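Local coordinates for hypothetical protein Atu0240 (Agrobacterium tumefaciens str. C58, PDB 2GAX) that is of unknown function but belongs to the DUF2000 family, whose membership of the PTH2 clan suggests kinship with peptidyl-tRNA hydrolase 2-like proteins, at residues T4-I9 / P52-P57; R78-S83 / M115-D120; E87-T92 / Q100-F105. One frame throughout, in Å; residues are numbered along the deposited sequence.

In the fold
Contact 1 and contact 2 lie on one mixed five-stranded sheet, where strands 4-11 and 112-120 are antiparallel neighbours; their centres are 12 Å apart, and backbone bonds such as A7 O to L117 N, 2.9 Å, probably tie them directly. Contact 1 comes first in the chain and sets the loop before strand 58-63 against strand 4-11. Contact 2 adds the outermost strand 83-86 to the other side of strand 112-120. Contact 3 falls between the two segments of contact 2 in sequence, at the surface, with its centre 20 Å from that of contact 2 and 26 Å from that of contact 1. The protein therefore combines a sheet core with a peripheral helical excursion.

Contact 1: T4-I9 / P52-P57; sequences TKIAVI and PLSIQP. With PO4 (phosphate ion), chain C.
T4 OG1 is gripped from two directions: it donates to O3 of the phosphate ion at 2.6 Å and accepts a hydrogen bond from Q56 NE2 at 2.8 Å. The N-H of Q56 points fairly well at the hydroxyl, with 154° at the hydrogen, although the oxygen stands 16° out of the amide plane. The same phosphate oxygen is reached by T4 N at 2.8 Å, while D3 N also bonds the ion.

Q56 arrives in an extended conformation, CG anti to its own N (chi1 -173°), and crosses the T4 side chain at roughly a right angle. Its amide is held at both ends, because OE1 accepts from R118 NE; R118 NH2 forms a salt bridge to the phosphate. Against the amide, I6 supplies apolar support, its CG1 and CD1 each 3.8 Å from Q56 CD. Separately, I6 CB makes a van der Waals contact with P57 O at 3.7 Å. The loop between strands 49-50 and 58-63 is thus held against the start of strand 4-11, and braces itself: S54 OG donates to Q56 O at 2.8 Å, approaching a lone pair within the plane of the carbonyl.

With the amide N-H donating to OG1, the hydroxyl's own proton is available for phosphate O3. Together with T4 N, D3 N and R118, it could favour an anion, but this one probably came from the crystallisation liquor, so a natural ligand cannot be inferred.

Contact 2: R78-S83 / M115-D120; sequences RDITTS and MALRAD
S83 and A116 exchange two backbone hydrogen bonds: S83 N to A116 O at 3.0 Å and A116 N to S83 O at 3.1 Å. The reciprocal pattern defines an antiparallel hydrogen-bonded pair. M115 CA adds a C-H...O contact to S83 O at 3.3 Å. Farther along the strand, direct pairing gives way to a water bridge, the water lying 2.8 Å from T81 O, to which it probably donates, and accepting from R118 N, also at 2.8 Å; T81 O is also bonded by Q33 NE2.

This is where the chain, having left helix 65-77 through a Schellman motif with D79 at positive phi as its C-prime residue, joins the sheet as edge strand 83-86 beside strand 112-120. The S83 and A116 side chains share the face packed by helix 16-33, and S83 OG bonds L26 O there.

T82 and I80 carry the side-chain packing. T82 CG2 lies alongside L117 CB at 3.8 Å, the two side chains pointing the same way, while T82 CB meets M115 CG. In the selenomethionine M115, extended chi1 (-174°) and chi2 run SE to T82 CG2, and the bend at chi3 (99°) turns CE near the same methyl. Beyond T82, I80 splits its contacts: CG2 approaches L117 CB at 4.2 Å and CD1 touches the methyl of A119 at 3.8 Å. Helix 121-127 borders this apolar patch, with I127 against both I80 and L117.

Contact 3: E87-T92 / Q100-F105; sequences EEMFAT and QVFSHF
The 3-10 segment 87-90, marked by F90 N to E87 O at 3.1 Å, lies beside the C-terminal end of helix 95-102, with E88 and V101 as the nearest CA pair at 7.0 Å; a type I turn spans F102 to F105. No hydrogen bond joins the two segments, so side-chain packing makes the contact.

V101 fills the middle. Its CG2, anti to the backbone N, rests against E88 CB at 3.8 Å, and its CG1 reaches M89 CG at 4.1 Å. To one side of V101, the selenomethionine M89 forms a Met-aromatic contact with F102: SE lies 3.9 Å from F102 CD1 and 67° off the ring normal, an oblique approach. F102 also packs on L84 and I86 of strand 83-86.

E88 instead bends at chi2 (76°), which folds its carboxylate back over F105. OE1 is above one face of that ring, OE2 lies 3.5 Å from F105 CZ, and the carboxylate and ring planes are inclined by 32°. F105 also touches I86, so both phenylalanines link this surface unit to the edge strand of the main sheet.

A carboxylate above an aromatic face would be expected to be electrostatically unfavourable, since the pi cloud is itself electron-rich, and the nearby K111, which touches E88, may offset this; the aliphatic part of E88 probably supplies much of the attraction. The contact is probably held mainly by dispersion, since no hydrogen bond crosses it, and joins a 3-10 turn to a helix end through V101 and two aromatic rings.

Contact 1: T4-I9 / P52-P57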
loop_
_atom_site.group_PDB
_atom_site.type_symbol
_atom_site.label_atom_id
_atom_site.label_comp_id
_atom_site.label_asym_id
_atom_site.label_seq_id
_atom_site.Cartn_x
_atom_site.Cartn_y
_atom_site.Cartn_z
ATOM N N THR A 4 13.132 -5.582 -6.698
ATOM C CA THR A 4 12.140 -5.227 -5.675
ATOM C C THR A 4 10.852 -6.040 -5.776
ATOM O O THR A 4 10.641 -6.782 -6.748
ATOM C CB THR A 4 11.778 -3.722 -5.731
ATOM O OG1 THR A 4 11.107 -3.429 -6.966
ATOM C CG2 THR A 4 13.033 -2.863 -5.602
ATOM N N LYS A 5 10.008 -5.882 -4.755
ATOM C CA LYS A 5 8.675 -6.455 -4.707
ATOM C C LYS A 5 7.696 -5.377 -4.223
ATOM O O LYS A 5 8.041 -4.590 -3.341
ATOM C CB LYS A 5 8.663 -7.644 -3.734
ATOM C CG LYS A 5 7.294 -8.247 -3.493
ATOM C CD LYS A 5 7.317 -9.317 -2.405
ATOM C CE LYS A 5 5.888 -9.642 -1.985
ATOM N NZ LYS A 5 5.726 -10.828 -1.067
ATOM N N ILE A 6 6.487 -5.361 -4.789
ATOM C CA ILE A 6 5.409 -4.467 -4.337
ATOM C C ILE A 6 4.379 -5.268 -3.542
ATOM O O ILE A 6 3.814 -6.248 -4.030
ATOM C CB ILE A 6 4.706 -3.715 -5.516
ATOM C CG1 ILE A 6 5.712 -2.889 -6.315
ATOM C CG2 ILE A 6 3.608 -2.786 -4.993
ATOM C CD1 ILE A 6 5.123 -2.243 -7.552
ATOM N N ALA A 7 4.144 -4.846 -2.305
ATOM C CA ALA A 7 3.200 -5.503 -1.443
ATOM C C ALA A 7 2.229 -4.500 -0.852
ATOM O O ALA A 7 2.612 -3.383 -0.489
ATOM C CB ALA A 7 3.920 -6.250 -0.343
ATOM N N VAL A 8 0.969 -4.915 -0.781
ATOM C CA VAL A 8 -0.084 -4.160 -0.118
ATOM C C VAL A 8 -0.590 -5.009 1.048
ATOM O O VAL A 8 -0.917 -6.169 0.847
ATOM C CB VAL A 8 -1.262 -3.914 -1.087
ATOM C CG1 VAL A 8 -2.439 -3.253 -0.358
ATOM C CG2 VAL A 8 -0.824 -3.093 -2.294
ATOM N N ILE A 9 -0.649 -4.441 2.255
ATOM C CA ILE A 9 -1.172 -5.144 3.436
ATOM C C ILE A 9 -2.364 -4.399 4.049
ATOM O O ILE A 9 -2.246 -3.252 4.499
ATOM C CB ILE A 9 -0.099 -5.401 4.554
ATOM C CG1 ILE A 9 1.230 -5.891 3.990
ATOM C CG2 ILE A 9 -0.610 -6.416 5.590
ATOM C CD1 ILE A 9 2.275 -4.789 3.750
ATOM N N PRO A 52 -1.098 3.329 -19.561
ATOM C CA PRO A 52 -0.088 2.324 -19.242
ATOM C C PRO A 52 -0.230 1.948 -17.766
ATOM O O PRO A 52 -0.747 2.751 -16.977
ATOM C CB PRO A 52 1.220 3.055 -19.486
ATOM C CG PRO A 52 0.911 4.507 -19.186
ATOM C CD PRO A 52 -0.532 4.689 -19.654
ATOM N N LEU A 53 0.183 0.740 -17.402
ATOM C CA LEU A 53 0.001 0.247 -16.025
ATOM C C LEU A 53 1.342 -0.157 -15.419
ATOM O O LEU A 53 2.357 -0.128 -16.109
ATOM C CB LEU A 53 -0.976 -0.948 -16.007
ATOM C CG LEU A 53 -2.328 -0.875 -16.752
ATOM C CD1 LEU A 53 -3.083 -2.206 -16.623
ATOM C CD2 LEU A 53 -3.230 0.298 -16.311
ATOM N N SER A 54 1.351 -0.535 -14.138
ATOM C CA SER A 54 2.554 -1.075 -13.504
ATOM C C SER A 54 3.040 -2.274 -14.286
ATOM O O SER A 54 2.244 -3.141 -14.673
ATOM C CB SER A 54 2.291 -1.498 -12.053
ATOM O OG SER A 54 3.452 -2.141 -11.512
ATOM N N ILE A 55 4.341 -2.306 -14.543
ATOM C CA ILE A 55 4.950 -3.455 -15.184
ATOM C C ILE A 55 5.301 -4.522 -14.151
ATOM O O ILE A 55 5.625 -5.652 -14.510
ATOM C CB ILE A 55 6.217 -3.061 -15.987
ATOM C CG1 ILE A 55 7.271 -2.407 -15.081
ATOM C CG2 ILE A 55 5.820 -2.174 -17.145
ATOM C CD1 ILE A 55 8.617 -2.129 -15.773
ATOM N N GLN A 56 5.249 -4.138 -12.876
ATOM C CA GLN A 56 5.680 -4.994 -11.772
ATOM C C GLN A 56 4.469 -5.600 -11.056
ATOM O O GLN A 56 3.507 -4.886 -10.777
ATOM C CB GLN A 56 6.513 -4.137 -10.809
ATOM C CG GLN A 56 7.196 -4.852 -9.686
ATOM C CD GLN A 56 8.235 -3.993 -8.957
ATOM O OE1 GLN A 56 8.569 -2.868 -9.373
ATOM N NE2 GLN A 56 8.749 -4.528 -7.859
ATOM N N PRO A 57 4.522 -6.914 -10.723
ATOM C CA PRO A 57 3.452 -7.560 -9.979
ATOM C C PRO A 57 3.224 -6.922 -8.610
ATOM O O PRO A 57 4.131 -6.317 -8.035
ATOM C CB PRO A 57 3.976 -9.000 -9.781
ATOM C CG PRO A 57 4.928 -9.199 -10.857
ATOM C CD PRO A 57 5.599 -7.873 -11.043
HETATM P P PO4 C . 14.023 -3.210 -9.696
HETATM O O1 PO4 C . 13.407 -2.350 -10.777
HETATM O O2 PO4 C . 14.747 -4.375 -10.332
HETATM O O3 PO4 C . 12.955 -3.738 -8.782
HETATM O O4 PO4 C . 15.023 -2.397 -8.907
#

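Contact 2: R78-S83 / M115-D120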
loop_
_atom_site.group_PDB
_atom_site.type_symbol
_atom_site.label_atom_id
_atom_site.label_comp_id
_atom_site.label_asym_id
_atom_site.label_seq_id
_atom_site.Cartn_x
_atom_site.Cartn_y
_atom_site.Cartn_z
ATOM N N ARG A 78 13.619 -0.498 8.827
ATOM C CA ARG A 78 14.369 -0.813 7.606
ATOM C C ARG A 78 14.531 0.369 6.647
ATOM O O ARG A 78 14.887 0.181 5.473
ATOM C CB ARG A 78 13.658 -1.946 6.874
ATOM C CG ARG A 78 13.499 -3.201 7.698
ATOM C CD ARG A 78 14.691 -4.083 7.529
ATOM N NE ARG A 78 14.543 -5.333 8.266
ATOM C CZ ARG A 78 15.491 -6.259 8.341
ATOM N NH1 ARG A 78 16.650 -6.074 7.718
ATOM N NH2 ARG A 78 15.281 -7.368 9.038
ATOM N N ASP A 79 14.271 1.583 7.134
ATOM C CA ASP A 79 14.426 2.806 6.323
ATOM C C ASP A 79 13.620 2.809 5.019
ATOM O O ASP A 79 14.050 3.389 4.017
ATOM C CB ASP A 79 15.904 3.091 5.993
ATOM C CG ASP A 79 16.741 3.372 7.224
ATOM O OD1 ASP A 79 16.273 4.080 8.135
ATOM O OD2 ASP A 79 17.892 2.888 7.259
ATOM N N ILE A 80 12.448 2.180 5.051
ATOM C CA ILE A 80 11.529 2.173 3.909
ATOM C C ILE A 80 10.495 3.288 4.066
ATOM O O ILE A 80 9.948 3.506 5.163
ATOM C CB ILE A 80 10.813 0.794 3.773
ATOM C CG1 ILE A 80 11.819 -0.369 3.844
ATOM C CG2 ILE A 80 9.894 0.731 2.532
ATOM C CD1 ILE A 80 12.925 -0.356 2.795
ATOM N N THR A 81 10.272 4.018 2.976
ATOM C CA THR A 81 9.206 5.003 2.893
ATOM C C THR A 81 7.992 4.310 2.279
ATOM O O THR A 81 8.064 3.780 1.166
ATOM C CB THR A 81 9.639 6.250 2.080
ATOM O OG1 THR A 81 10.774 6.855 2.717
ATOM C CG2 THR A 81 8.510 7.280 1.999
ATOM N N THR A 82 6.889 4.302 3.020
ATOM C CA THR A 82 5.724 3.498 2.633
ATOM C C THR A 82 4.523 4.379 2.324
ATOM O O THR A 82 4.510 5.545 2.692
ATOM C CB THR A 82 5.316 2.522 3.769
ATOM O OG1 THR A 82 5.064 3.253 4.983
ATOM C CG2 THR A 82 6.389 1.475 4.006
ATOM N N SER A 83 3.531 3.837 1.627
ATOM C CA SER A 83 2.187 4.439 1.659
ATOM C C SER A 83 1.460 3.914 2.891
ATOM O O SER A 83 1.586 2.746 3.226
ATOM C CB SER A 83 1.391 4.063 0.410
ATOM O OG SER A 83 2.124 4.385 -0.755
HETATM N N MSE A 115 -1.165 -0.561 4.354
HETATM C CA MSE A 115 0.172 -0.087 4.020
HETATM C C MSE A 115 0.607 -0.741 2.722
HETATM O O MSE A 115 0.239 -1.886 2.438
HETATM C CB MSE A 115 1.170 -0.436 5.120
HETATM C CG MSE A 115 2.565 0.153 4.916
HETATM SE SE MSE A 115 3.820 -0.407 6.343
HETATM C CE MSE A 115 4.740 -1.860 5.418
ATOM N N ALA A 116 1.372 -0.014 1.923
ATOM C CA ALA A 116 2.005 -0.600 0.754
ATOM C C ALA A 116 3.434 -0.179 0.741
ATOM O O ALA A 116 3.769 0.931 1.158
ATOM C CB ALA A 116 1.348 -0.147 -0.541
ATOM N N LEU A 117 4.263 -1.045 0.186
ATOM C CA LEU A 117 5.679 -0.746 0.039
ATOM C C LEU A 117 6.230 -1.382 -1.229
ATOM O O LEU A 117 5.666 -2.360 -1.753
ATOM C CB LEU A 117 6.444 -1.227 1.272
ATOM C CG LEU A 117 6.691 -2.725 1.513
ATOM C CD1 LEU A 117 7.866 -2.917 2.497
ATOM C CD2 LEU A 117 5.437 -3.466 1.987
ATOM N N ARG A 118 7.320 -0.798 -1.716
ATOM C CA ARG A 118 8.138 -1.362 -2.773
ATOM C C ARG A 118 9.579 -1.283 -2.278
ATOM O O ARG A 118 10.101 -0.185 -2.039
ATOM C CB ARG A 118 7.997 -0.561 -4.061
ATOM C CG ARG A 118 8.956 -0.996 -5.177
ATOM C CD ARG A 118 8.748 -0.146 -6.425
ATOM N NE ARG A 118 9.455 -0.706 -7.573
ATOM C CZ ARG A 118 10.741 -0.483 -7.846
ATOM N NH1 ARG A 118 11.469 0.322 -7.074
ATOM N NH2 ARG A 118 11.290 -1.045 -8.920
ATOM N N ALA A 119 10.213 -2.441 -2.123
ATOM C CA ALA A 119 11.591 -2.498 -1.642
ATOM C C ALA A 119 12.274 -3.787 -2.084
ATOM O O ALA A 119 11.611 -4.720 -2.547
ATOM C CB ALA A 119 11.625 -2.392 -0.133
ATOM N N ASP A 120 13.598 -3.839 -1.930
ATOM C CA ASP A 120 14.342 -5.044 -2.288
ATOM C C ASP A 120 13.617 -6.266 -1.763
ATOM O O ASP A 120 13.204 -6.315 -0.605
ATOM C CB ASP A 120 15.799 -4.984 -1.816
ATOM C CG ASP A 120 16.739 -4.414 -2.886
ATOM O OD1 ASP A 120 17.815 -5.020 -3.116
ATOM O OD2 ASP A 120 16.407 -3.379 -3.519
HETATM O O HOH W 1 7.563 1.857 -0.762
#

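Contact 3: E87-T92 / Q100-F105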
loop_
_atom_site.group_PDB
_atom_site.type_symbol
_atom_site.label_atom_id
_atom_site.label_comp_id
_atom_site.label_asym_id
_atom_site.label_seq_id
_atom_site.Cartn_x
_atom_site.Cartn_y
_atom_site.Cartn_z
ATOM N N GLU A 87 -7.312 4.451 10.086
ATOM C CA GLU A 87 -8.764 4.363 10.202
ATOM C C GLU A 87 -9.469 5.721 10.153
ATOM O O GLU A 87 -10.518 5.864 9.517
ATOM C CB GLU A 87 -9.129 3.638 11.497
ATOM C CG GLU A 87 -10.594 3.179 11.579
ATOM C CD GLU A 87 -10.886 2.410 12.857
ATOM O OE1 GLU A 87 -10.170 1.436 13.142
ATOM O OE2 GLU A 87 -11.829 2.800 13.587
ATOM N N GLU A 88 -8.882 6.712 10.822
ATOM C CA GLU A 88 -9.487 8.025 10.940
ATOM C C GLU A 88 -9.620 8.717 9.597
ATOM O O GLU A 88 -10.447 9.606 9.454
ATOM C CB GLU A 88 -8.711 8.912 11.912
ATOM C CG GLU A 88 -8.919 8.600 13.386
ATOM C CD GLU A 88 -8.183 7.365 13.879
ATOM O OE1 GLU A 88 -7.382 6.759 13.126
ATOM O OE2 GLU A 88 -8.402 7.004 15.046
HETATM N N MSE A 89 -8.822 8.303 8.610
HETATM C CA MSE A 89 -8.892 8.902 7.271
HETATM C C MSE A 89 -10.178 8.569 6.498
HETATM O O MSE A 89 -10.442 9.152 5.449
HETATM C CB MSE A 89 -7.644 8.556 6.452
HETATM C CG MSE A 89 -6.420 9.270 6.971
HETATM SE SE MSE A 89 -4.750 8.522 6.273
HETATM C CE MSE A 89 -5.139 8.541 4.354
ATOM N N PHE A 90 -10.953 7.624 7.021
ATOM C CA PHE A 90 -12.289 7.320 6.493
ATOM C C PHE A 90 -13.315 8.404 6.821
ATOM O O PHE A 90 -14.398 8.421 6.233
ATOM C CB PHE A 90 -12.788 5.975 7.043
ATOM C CG PHE A 90 -12.183 4.779 6.366
ATOM C CD1 PHE A 90 -12.251 4.637 4.986
ATOM C CD2 PHE A 90 -11.570 3.773 7.113
ATOM C CE1 PHE A 90 -11.697 3.517 4.357
ATOM C CE2 PHE A 90 -11.006 2.649 6.485
ATOM C CZ PHE A 90 -11.067 2.533 5.116
ATOM N N ALA A 91 -12.970 9.298 7.750
ATOM C CA ALA A 91 -13.885 10.347 8.246
ATOM C C ALA A 91 -13.994 11.582 7.340
ATOM O O ALA A 91 -14.949 12.354 7.456
ATOM C CB ALA A 91 -13.473 10.782 9.648
ATOM N N THR A 92 -13.007 11.803 6.473
ATOM C CA THR A 92 -13.112 12.884 5.477
ATOM C C THR A 92 -12.598 12.437 4.118
ATOM O O THR A 92 -11.875 11.453 4.017
ATOM C CB THR A 92 -12.340 14.194 5.865
ATOM O OG1 THR A 92 -10.985 14.113 5.392
ATOM C CG2 THR A 92 -12.368 14.487 7.380
ATOM N N GLN A 100 -3.795 16.084 8.106
ATOM C CA GLN A 100 -3.884 16.655 9.465
ATOM C C GLN A 100 -4.111 15.592 10.530
ATOM O O GLN A 100 -3.343 15.511 11.487
ATOM C CB GLN A 100 -4.960 17.757 9.554
ATOM C CG GLN A 100 -5.046 18.480 10.908
ATOM C CD GLN A 100 -4.055 19.628 11.035
ATOM O OE1 GLN A 100 -3.006 19.496 11.682
ATOM N NE2 GLN A 100 -4.374 20.759 10.404
ATOM N N VAL A 101 -5.157 14.775 10.365
ATOM C CA VAL A 101 -5.462 13.712 11.327
ATOM C C VAL A 101 -4.355 12.654 11.387
ATOM O O VAL A 101 -4.027 12.150 12.457
ATOM C CB VAL A 101 -6.860 13.058 11.080
ATOM C CG1 VAL A 101 -6.801 11.978 10.013
ATOM C CG2 VAL A 101 -7.389 12.469 12.365
ATOM N N PHE A 102 -3.790 12.328 10.230
ATOM C CA PHE A 102 -2.641 11.439 10.160
ATOM C C PHE A 102 -1.515 11.893 11.107
ATOM O O PHE A 102 -0.860 11.066 11.735
ATOM C CB PHE A 102 -2.119 11.378 8.722
ATOM C CG PHE A 102 -1.067 10.339 8.502
ATOM C CD1 PHE A 102 -1.427 9.014 8.267
ATOM C CD2 PHE A 102 0.284 10.687 8.497
ATOM C CE1 PHE A 102 -0.467 8.047 8.033
ATOM C CE2 PHE A 102 1.254 9.722 8.290
ATOM C CZ PHE A 102 0.893 8.403 8.058
ATOM N N SER A 103 -1.302 13.202 11.192
ATOM C CA SER A 103 -0.222 13.771 12.027
ATOM C C SER A 103 -0.521 13.680 13.533
ATOM O O SER A 103 0.348 13.989 14.361
ATOM C CB SER A 103 0.072 15.227 11.615
ATOM O OG SER A 103 -0.926 16.126 12.095
ATOM N N HIS A 104 -1.748 13.263 13.881
ATOM C CA HIS A 104 -2.170 13.143 15.285
ATOM C C HIS A 104 -1.770 11.818 15.914
ATOM O O HIS A 104 -1.966 11.619 17.123
ATOM C CB HIS A 104 -3.686 13.358 15.432
ATOM C CG HIS A 104 -4.132 14.749 15.095
ATOM N ND1 HIS A 104 -5.458 15.094 14.968
ATOM C CD2 HIS A 104 -3.424 15.876 14.841
ATOM C CE1 HIS A 104 -5.550 16.376 14.664
ATOM N NE2 HIS A 104 -4.330 16.876 14.586
ATOM N N PHE A 105 -1.210 10.916 15.102
ATOM C CA PHE A 105 -0.813 9.590 15.560
ATOM C C PHE A 105 0.628 9.248 15.222
ATOM O O PHE A 105 1.227 9.823 14.303
ATOM C CB PHE A 105 -1.762 8.507 15.011
ATOM C CG PHE A 105 -3.203 8.740 15.369
ATOM C CD1 PHE A 105 -3.750 8.155 16.505
ATOM C CD2 PHE A 105 -3.995 9.586 14.600
ATOM C CE1 PHE A 105 -5.096 8.389 16.854
ATOM C CE2 PHE A 105 -5.343 9.837 14.946
ATOM C CZ PHE A 105 -5.873 9.249 16.077
#